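Local atomic coordinates of enterotoxin-like toxin X (Staphylococcus aureus, PDB entry 5U75), a protein that binds sialyl Lewis X and, through sialic acid-dependent contacts with neutrophil surface glycoproteins, inhibits phagocytosis and killing by human neutrophils. Residues K29-K37 with S133-E142. Numbering follows the deposited sequence.
With NDG (2-acetamido-2-deoxy-alpha-D-glucopyranose), chain B; SIA (N-acetyl-alpha-neuraminic acid), chain C; GAL (beta-D-galactopyranose), chain D.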
ATOM      1  N   LYS A  29     -15.033   4.013  -3.898  1.00 28.14           N
ATOM      2  CA  LYS A  29     -15.467   2.622  -3.918  1.00 28.56           C
ATOM      3  C   LYS A  29     -14.672   1.800  -4.939  1.00 27.31           C
ATOM      4  O   LYS A  29     -14.372   0.637  -4.666  1.00 28.79           O
ATOM      5  CB  LYS A  29     -16.982   2.494  -4.163  1.00 28.58           C
ATOM      6  N   LYS A  30     -14.329   2.395  -6.081  1.00 25.94           N
ATOM      7  CA  LYS A  30     -13.543   1.710  -7.114  1.00 25.81           C
ATOM      8  C   LYS A  30     -12.143   1.343  -6.599  1.00 25.73           C
ATOM      9  O   LYS A  30     -11.657   0.219  -6.810  1.00 23.03           O
ATOM     10  CB  LYS A  30     -13.431   2.547  -8.389  1.00 26.58           C
ATOM     11  N   LEU A  31     -11.501   2.286  -5.920  1.00 23.26           N
ATOM     12  CA  LEU A  31     -10.202   2.024  -5.298  1.00 23.54           C
ATOM     13  C   LEU A  31     -10.335   1.010  -4.189  1.00 22.56           C
ATOM     14  O   LEU A  31      -9.545   0.065  -4.127  1.00 21.98           O
ATOM     15  CB  LEU A  31      -9.575   3.317  -4.774  1.00 24.01           C
ATOM     16  CG  LEU A  31      -9.104   4.252  -5.884  1.00 25.41           C
ATOM     17  CD1 LEU A  31      -8.915   5.682  -5.379  1.00 26.54           C
ATOM     18  CD2 LEU A  31      -7.800   3.765  -6.488  1.00 26.61           C
ATOM     19  N   TYR A  32     -11.349   1.162  -3.335  1.00 22.07           N
ATOM     20  CA  TYR A  32     -11.566   0.209  -2.271  1.00 22.41           C
ATOM     21  C   TYR A  32     -11.811  -1.203  -2.837  1.00 23.57           C
ATOM     22  O   TYR A  32     -11.257  -2.178  -2.339  1.00 21.80           O
ATOM     23  CB  TYR A  32     -12.718   0.611  -1.353  1.00 25.07           C
ATOM     24  CG  TYR A  32     -12.950  -0.392  -0.255  1.00 25.54           C
ATOM     25  CD1 TYR A  32     -12.191  -0.361   0.917  1.00 25.84           C
ATOM     26  CD2 TYR A  32     -13.887  -1.421  -0.404  1.00 27.18           C
ATOM     27  CE1 TYR A  32     -12.373  -1.301   1.914  1.00 27.47           C
ATOM     28  CE2 TYR A  32     -14.069  -2.364   0.586  1.00 27.35           C
ATOM     29  CZ  TYR A  32     -13.315  -2.302   1.743  1.00 28.41           C
ATOM     30  OH  TYR A  32     -13.495  -3.234   2.726  1.00 30.83           O
ATOM     31  N   ASP A  33     -12.640  -1.308  -3.870  1.00 24.09           N
ATOM     32  CA  ASP A  33     -13.007  -2.633  -4.394  1.00 25.41           C
ATOM     33  C   ASP A  33     -11.821  -3.337  -5.036  1.00 24.29           C
ATOM     34  O   ASP A  33     -11.690  -4.545  -4.899  1.00 24.51           O
ATOM     35  CB  ASP A  33     -14.158  -2.541  -5.391  1.00 26.83           C
ATOM     36  CG  ASP A  33     -15.486  -2.248  -4.722  1.00 28.18           C
ATOM     37  OD1 ASP A  33     -15.661  -2.524  -3.513  1.00 28.83           O
ATOM     38  OD2 ASP A  33     -16.369  -1.753  -5.436  1.00 31.88           O
ATOM     39  N   ARG A  34     -10.983  -2.582  -5.729  1.00 22.59           N
ATOM     40  CA  ARG A  34      -9.764  -3.122  -6.315  1.00 21.35           C
ATOM     41  C   ARG A  34      -8.778  -3.563  -5.244  1.00 21.06           C
ATOM     42  O   ARG A  34      -8.331  -4.709  -5.224  1.00 20.09           O
ATOM     43  CB  ARG A  34      -9.096  -2.087  -7.214  1.00 21.26           C
ATOM     44  CG  ARG A  34      -7.733  -2.543  -7.708  1.00 19.74           C
ATOM     45  CD  ARG A  34      -7.168  -1.686  -8.795  1.00 19.96           C
ATOM     46  NE  ARG A  34      -5.787  -2.079  -9.109  1.00 19.17           N
ATOM     47  CZ  ARG A  34      -5.133  -1.749 -10.211  1.00 19.42           C
ATOM     48  NH1 ARG A  34      -3.890  -2.181 -10.401  1.00 19.39           N
ATOM     49  NH2 ARG A  34      -5.707  -1.000 -11.154  1.00 20.71           N
ATOM     50  N   TYR A  35      -8.437  -2.646  -4.346  1.00 20.01           N
ATOM     51  CA  TYR A  35      -7.296  -2.858  -3.454  1.00 18.69           C
ATOM     52  C   TYR A  35      -7.601  -3.590  -2.144  1.00 19.40           C
ATOM     53  O   TYR A  35      -6.668  -3.954  -1.414  1.00 19.28           O
ATOM     54  CB  TYR A  35      -6.623  -1.509  -3.207  1.00 18.05           C
ATOM     55  CG  TYR A  35      -5.877  -0.972  -4.403  1.00 17.39           C
ATOM     56  CD1 TYR A  35      -4.707  -1.582  -4.837  1.00 16.87           C
ATOM     57  CD2 TYR A  35      -6.318   0.153  -5.104  1.00 17.24           C
ATOM     58  CE1 TYR A  35      -3.990  -1.088  -5.906  1.00 16.66           C
ATOM     59  CE2 TYR A  35      -5.599   0.660  -6.194  1.00 16.48           C
ATOM     60  CZ  TYR A  35      -4.429   0.039  -6.593  1.00 16.40           C
ATOM     61  OH  TYR A  35      -3.688   0.521  -7.658  1.00 16.02           O
ATOM     62  N   SER A  36      -8.888  -3.812  -1.827  1.00 19.43           N
ATOM     63  CA  SER A  36      -9.282  -4.541  -0.621  1.00 19.74           C
ATOM     64  C   SER A  36      -9.260  -6.058  -0.794  1.00 19.45           C
ATOM     65  O   SER A  36      -9.418  -6.775   0.185  1.00 20.30           O
ATOM     66  CB  SER A  36     -10.687  -4.125  -0.140  1.00 21.09           C
ATOM     67  OG  SER A  36     -11.660  -4.386  -1.130  1.00 21.57           O
ATOM     68  N   LYS A  37      -9.061  -6.531  -2.018  1.00 21.50           N
ATOM     69  CA  LYS A  37      -9.030  -7.971  -2.283  1.00 23.08           C
ATOM     70  C   LYS A  37      -7.773  -8.560  -1.682  1.00 22.47           C
ATOM     71  O   LYS A  37      -6.688  -8.003  -1.848  1.00 19.98           O
ATOM     72  CB  LYS A  37      -9.081  -8.242  -3.780  1.00 25.47           C
ATOM     73  CG  LYS A  37     -10.388  -7.775  -4.393  1.00 28.82           C
ATOM     74  CD  LYS A  37     -10.596  -8.363  -5.766  1.00 33.84           C
ATOM     75  CE  LYS A  37     -11.988  -8.040  -6.277  1.00 37.17           C
ATOM     76  NZ  LYS A  37     -12.111  -8.508  -7.683  1.00 40.30           N
ATOM     77  N   SER A 133      -2.070   8.164  -4.511  1.00 17.36           N
ATOM     78  CA  SER A 133      -3.150   7.488  -3.808  1.00 17.62           C
ATOM     79  C   SER A 133      -4.553   7.773  -4.304  1.00 17.16           C
ATOM     80  O   SER A 133      -5.464   7.047  -3.993  1.00 17.18           O
ATOM     81  CB  SER A 133      -3.088   7.778  -2.307  1.00 18.44           C
ATOM     82  OG  SER A 133      -3.368   9.148  -2.047  1.00 18.20           O
ATOM     83  N   HIS A 134      -4.727   8.868  -5.035  1.00 19.01           N
ATOM     84  CA  HIS A 134      -6.050   9.331  -5.440  1.00 20.08           C
ATOM     85  C   HIS A 134      -6.616   8.592  -6.666  1.00 21.48           C
ATOM     86  O   HIS A 134      -7.782   8.803  -7.028  1.00 21.75           O
ATOM     87  CB  HIS A 134      -6.005  10.852  -5.703  1.00 19.81           C
ATOM     88  CG  HIS A 134      -5.213  11.241  -6.905  1.00 20.46           C
ATOM     89  ND1 HIS A 134      -3.840  11.360  -6.900  1.00 19.88           N
ATOM     90  CD2 HIS A 134      -5.611  11.527  -8.170  1.00 20.39           C
ATOM     91  CE1 HIS A 134      -3.430  11.730  -8.097  1.00 20.66           C
ATOM     92  NE2 HIS A 134      -4.486  11.823  -8.887  1.00 20.32           N
ATOM     93  N   LYS A 135      -5.809   7.734  -7.289  1.00 21.22           N
ATOM     94  CA  LYS A 135      -6.206   7.026  -8.485  1.00 21.67           C
ATOM     95  C   LYS A 135      -5.513   5.662  -8.534  1.00 22.36           C
ATOM     96  O   LYS A 135      -4.559   5.417  -7.799  1.00 20.28           O
ATOM     97  CB  LYS A 135      -5.848   7.853  -9.732  1.00 22.03           C
ATOM     98  CG  LYS A 135      -4.373   8.157  -9.902  1.00 22.55           C
ATOM     99  CD  LYS A 135      -4.064   9.026 -11.107  1.00 23.02           C
ATOM    100  CE  LYS A 135      -2.566   9.227 -11.253  1.00 24.01           C
ATOM    101  NZ  LYS A 135      -2.181  10.200 -12.314  1.00 24.67           N
ATOM    102  N   GLU A 136      -5.987   4.799  -9.425  1.00 22.52           N
ATOM    103  CA  GLU A 136      -5.388   3.475  -9.600  1.00 22.91           C
ATOM    104  C   GLU A 136      -3.988   3.587 -10.192  1.00 20.68           C
ATOM    105  O   GLU A 136      -3.629   4.584 -10.799  1.00 19.41           O
ATOM    106  CB  GLU A 136      -6.286   2.599 -10.497  1.00 24.21           C
ATOM    107  CG  GLU A 136      -7.631   2.306  -9.877  1.00 26.49           C
ATOM    108  CD  GLU A 136      -8.531   1.457 -10.769  1.00 30.74           C
ATOM    109  OE1 GLU A 136      -8.042   0.466 -11.344  1.00 28.34           O
ATOM    110  OE2 GLU A 136      -9.737   1.779 -10.881  1.00 32.95           O
ATOM    111  N   LEU A 137      -3.170   2.553  -9.996  1.00 20.17           N
ATOM    112  CA  LEU A 137      -1.898   2.457 -10.712  1.00 19.20           C
ATOM    113  C   LEU A 137      -2.155   2.520 -12.216  1.00 20.01           C
ATOM    114  O   LEU A 137      -3.070   1.850 -12.711  1.00 20.78           O
ATOM    115  CB  LEU A 137      -1.229   1.114 -10.399  1.00 19.04           C
ATOM    116  CG  LEU A 137       0.147   0.818 -10.981  1.00 18.85           C
ATOM    117  CD1 LEU A 137       1.213   1.697 -10.363  1.00 19.09           C
ATOM    118  CD2 LEU A 137       0.486  -0.661 -10.772  1.00 18.75           C
ATOM    119  N   GLN A 138      -1.324   3.265 -12.930  1.00 21.01           N
ATOM    120  CA  GLN A 138      -1.438   3.364 -14.388  1.00 22.10           C
ATOM    121  C   GLN A 138      -1.129   1.997 -15.017  1.00 23.23           C
ATOM    122  O   GLN A 138      -0.183   1.305 -14.598  1.00 20.83           O
ATOM    123  CB  GLN A 138      -0.508   4.428 -14.940  1.00 22.54           C
ATOM    124  CG  GLN A 138      -0.809   5.846 -14.438  1.00 22.46           C
ATOM    125  CD  GLN A 138       0.137   6.303 -13.319  1.00 23.02           C
ATOM    126  OE1 GLN A 138       0.356   5.576 -12.342  1.00 21.46           O
ATOM    127  NE2 GLN A 138       0.684   7.508 -13.451  1.00 22.18           N
ATOM    128  N   LYS A 139      -1.942   1.604 -15.996  1.00 23.38           N
ATOM    129  CA  LYS A 139      -1.822   0.275 -16.626  1.00 24.60           C
ATOM    130  C   LYS A 139      -0.445   0.024 -17.223  1.00 24.31           C
ATOM    131  O   LYS A 139       0.062  -1.090 -17.124  1.00 23.31           O
ATOM    132  CB  LYS A 139      -2.915   0.066 -17.695  1.00 27.19           C
ATOM    133  N   ASN A 140       0.193   1.050 -17.794  1.00 23.38           N
ATOM    134  CA  ASN A 140       1.530   0.890 -18.386  1.00 24.11           C
ATOM    135  C   ASN A 140       2.672   0.583 -17.380  1.00 22.97           C
ATOM    136  O   ASN A 140       3.803   0.295 -17.791  1.00 23.55           O
ATOM    137  CB  ASN A 140       1.895   2.069 -19.327  1.00 27.25           C
ATOM    138  CG  ASN A 140       2.218   3.377 -18.593  1.00 30.60           C
ATOM    139  OD1 ASN A 140       2.393   3.408 -17.378  1.00 31.71           O
ATOM    140  ND2 ASN A 140       2.329   4.471 -19.358  1.00 32.35           N
ATOM    141  N   ARG A 141       2.371   0.657 -16.083  1.00 20.95           N
ATOM    142  CA  ARG A 141       3.337   0.359 -15.014  1.00 20.16           C
ATOM    143  C   ARG A 141       3.192  -1.044 -14.430  1.00 19.94           C
ATOM    144  O   ARG A 141       4.022  -1.447 -13.625  1.00 19.59           O
ATOM    145  CB  ARG A 141       3.163   1.365 -13.865  1.00 19.42           C
ATOM    146  CG  ARG A 141       3.223   2.814 -14.335  1.00 19.14           C
ATOM    147  CD  ARG A 141       2.958   3.788 -13.200  1.00 19.52           C
ATOM    148  NE  ARG A 141       3.994   3.711 -12.164  1.00 19.67           N
ATOM    149  CZ  ARG A 141       3.888   4.266 -10.950  1.00 18.76           C
ATOM    150  NH1 ARG A 141       2.800   4.946 -10.604  1.00 17.28           N
ATOM    151  NH2 ARG A 141       4.877   4.111 -10.072  1.00 18.44           N
ATOM    152  N   GLU A 142       2.144  -1.769 -14.818  1.00 20.05           N
ATOM    153  CA  GLU A 142       1.809  -3.037 -14.172  1.00 20.99           C
ATOM    154  C   GLU A 142       2.893  -4.089 -14.225  1.00 20.70           C
ATOM    155  O   GLU A 142       3.016  -4.869 -13.288  1.00 19.87           O
ATOM    156  CB  GLU A 142       0.538  -3.615 -14.757  1.00 21.80           C
ATOM    157  CG  GLU A 142      -0.687  -2.823 -14.347  1.00 23.39           C
ATOM    158  CD  GLU A 142      -1.966  -3.332 -14.975  1.00 25.94           C
ATOM    159  OE1 GLU A 142      -1.936  -4.348 -15.699  1.00 28.23           O
ATOM    160  OE2 GLU A 142      -3.004  -2.711 -14.725  1.00 25.45           O
TER
HETATM  161  C1  NDG B   1       1.953   7.842 -18.308  1.00 34.18           C
HETATM  162  C2  NDG B   1       1.422   8.557 -17.075  1.00 34.68           C
HETATM  163  C3  NDG B   1       2.580   9.193 -16.305  1.00 31.45           C
HETATM  164  C4  NDG B   1       3.528   8.062 -15.896  1.00 28.96           C
HETATM  165  C5  NDG B   1       3.993   7.283 -17.139  1.00 29.84           C
HETATM  166  C6  NDG B   1       4.818   6.062 -16.764  1.00 29.79           C
HETATM  167  C7  NDG B   1      -0.813   9.561 -16.861  1.00 38.85           C
HETATM  168  C8  NDG B   1      -1.731  10.645 -17.357  1.00 40.03           C
HETATM  169  O5  NDG B   1       2.859   6.819 -17.883  1.00 32.25           O
HETATM  170  O3  NDG B   1       2.081   9.900 -15.157  1.00 31.43           O
HETATM  171  O4  NDG B   1       4.678   8.584 -15.236  1.00 26.11           O
HETATM  172  O6  NDG B   1       3.960   5.205 -16.001  1.00 29.54           O
HETATM  173  O7  NDG B   1      -1.174   8.782 -15.988  1.00 39.14           O
HETATM  174  N2  NDG B   1       0.394   9.527 -17.434  1.00 37.18           N
HETATM  175  O1  NDG B   1       2.671   8.757 -19.136  1.00 38.22           O
HETATM  176  C1  SIA C   3       8.367   7.280  -9.879  1.00 20.40           C
HETATM  177  C2  SIA C   3       8.987   7.531 -11.259  1.00 20.28           C
HETATM  178  C3  SIA C   3      10.409   8.100 -11.167  1.00 19.59           C
HETATM  179  C4  SIA C   3      11.393   7.067 -10.631  1.00 18.50           C
HETATM  180  C5  SIA C   3      11.327   5.734 -11.394  1.00 18.32           C
HETATM  181  C6  SIA C   3       9.879   5.273 -11.469  1.00 18.14           C
HETATM  182  C7  SIA C   3       9.567   4.020 -12.291  1.00 18.28           C
HETATM  183  C8  SIA C   3       8.065   3.790 -12.397  1.00 17.09           C
HETATM  184  C9  SIA C   3       7.754   2.380 -12.876  1.00 16.96           C
HETATM  185  C10 SIA C   3      12.787   3.778 -11.415  1.00 19.26           C
HETATM  186  C11 SIA C   3      13.585   2.816 -10.601  1.00 18.70           C
HETATM  187  N5  SIA C   3      12.150   4.740 -10.726  1.00 17.55           N
HETATM  188  O1A SIA C   3       8.637   8.066  -8.949  1.00 20.55           O
HETATM  189  O1B SIA C   3       7.569   6.307  -9.734  1.00 18.83           O
HETATM  190  O4  SIA C   3      12.741   7.525 -10.678  1.00 18.63           O
HETATM  191  O6  SIA C   3       9.044   6.295 -12.010  1.00 19.74           O
HETATM  192  O7  SIA C   3      10.186   4.094 -13.591  1.00 17.26           O
HETATM  193  O8  SIA C   3       7.430   3.947 -11.119  1.00 17.93           O
HETATM  194  O9  SIA C   3       6.404   2.337 -13.312  1.00 16.50           O
HETATM  195  O10 SIA C   3      12.709   3.656 -12.642  1.00 19.42           O
HETATM  196  C1  GAL D   2       4.967   8.022 -13.961  1.00 23.65           C
HETATM  197  C2  GAL D   2       6.404   8.399 -13.646  1.00 22.83           C
HETATM  198  C3  GAL D   2       6.773   7.984 -12.221  1.00 21.42           C
HETATM  199  C4  GAL D   2       5.746   8.576 -11.250  1.00 21.77           C
HETATM  200  C5  GAL D   2       4.326   8.181 -11.629  1.00 21.68           C
HETATM  201  C6  GAL D   2       3.327   8.804 -10.665  1.00 20.67           C
HETATM  202  O2  GAL D   2       7.298   7.807 -14.585  1.00 21.57           O
HETATM  203  O3  GAL D   2       8.110   8.433 -11.940  1.00 20.52           O
HETATM  204  O4  GAL D   2       5.911   9.991 -11.242  1.00 22.03           O
HETATM  205  O5  GAL D   2       4.049   8.554 -12.983  1.00 23.79           O
HETATM  206  O6  GAL D   2       1.980   8.432 -10.965  1.00 19.60           O
HETATM  207  O   HOH W   1      -3.266  -0.893 -12.877  1.00 25.73           O
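Arg34 reaches out from helix 23-35 as an extended chain, its CG anti to the backbone N (chi1 173°), and NH2 meets Glu136 OE1 at 2.8 Å in a salt bridge. OE1 lies at the guanidinium edge and accepts through its anti lone pair, while the two planar groups stand 78° apart. Also in the guanidinium plane, a water accepts from Arg34 NH1 and donates to Leu137 O and Glu142 OE2, bridging the arginine to the middle and the end of 133-142. Tyr35 sends its hydroxyl to the backbone: Leu137 N donates to Tyr35 OH over 3.1 Å, nearly straight at 167°, and Asp96 of helix 92-104 holds the same oxygen. Arg34 CG sits over the centre of the Tyr35 ring. In this beta-grasp domain the loop after strand 128-132 has the N-terminal helix on one side and the sialyl Lewis X site on the other. There Arg141 gives NE to SIA O9 (3.0 Å) and NH2 to SIA O8; GAL C5 and Leu137 CD1 cover opposite guanidinium faces, and Gln138 OE1 accepts from NH1. Leu31 packs against residues 134-136 of the loop, CD2 lying 3.7 Å from Glu136 CG and CD1 3.7 Å from His134 O.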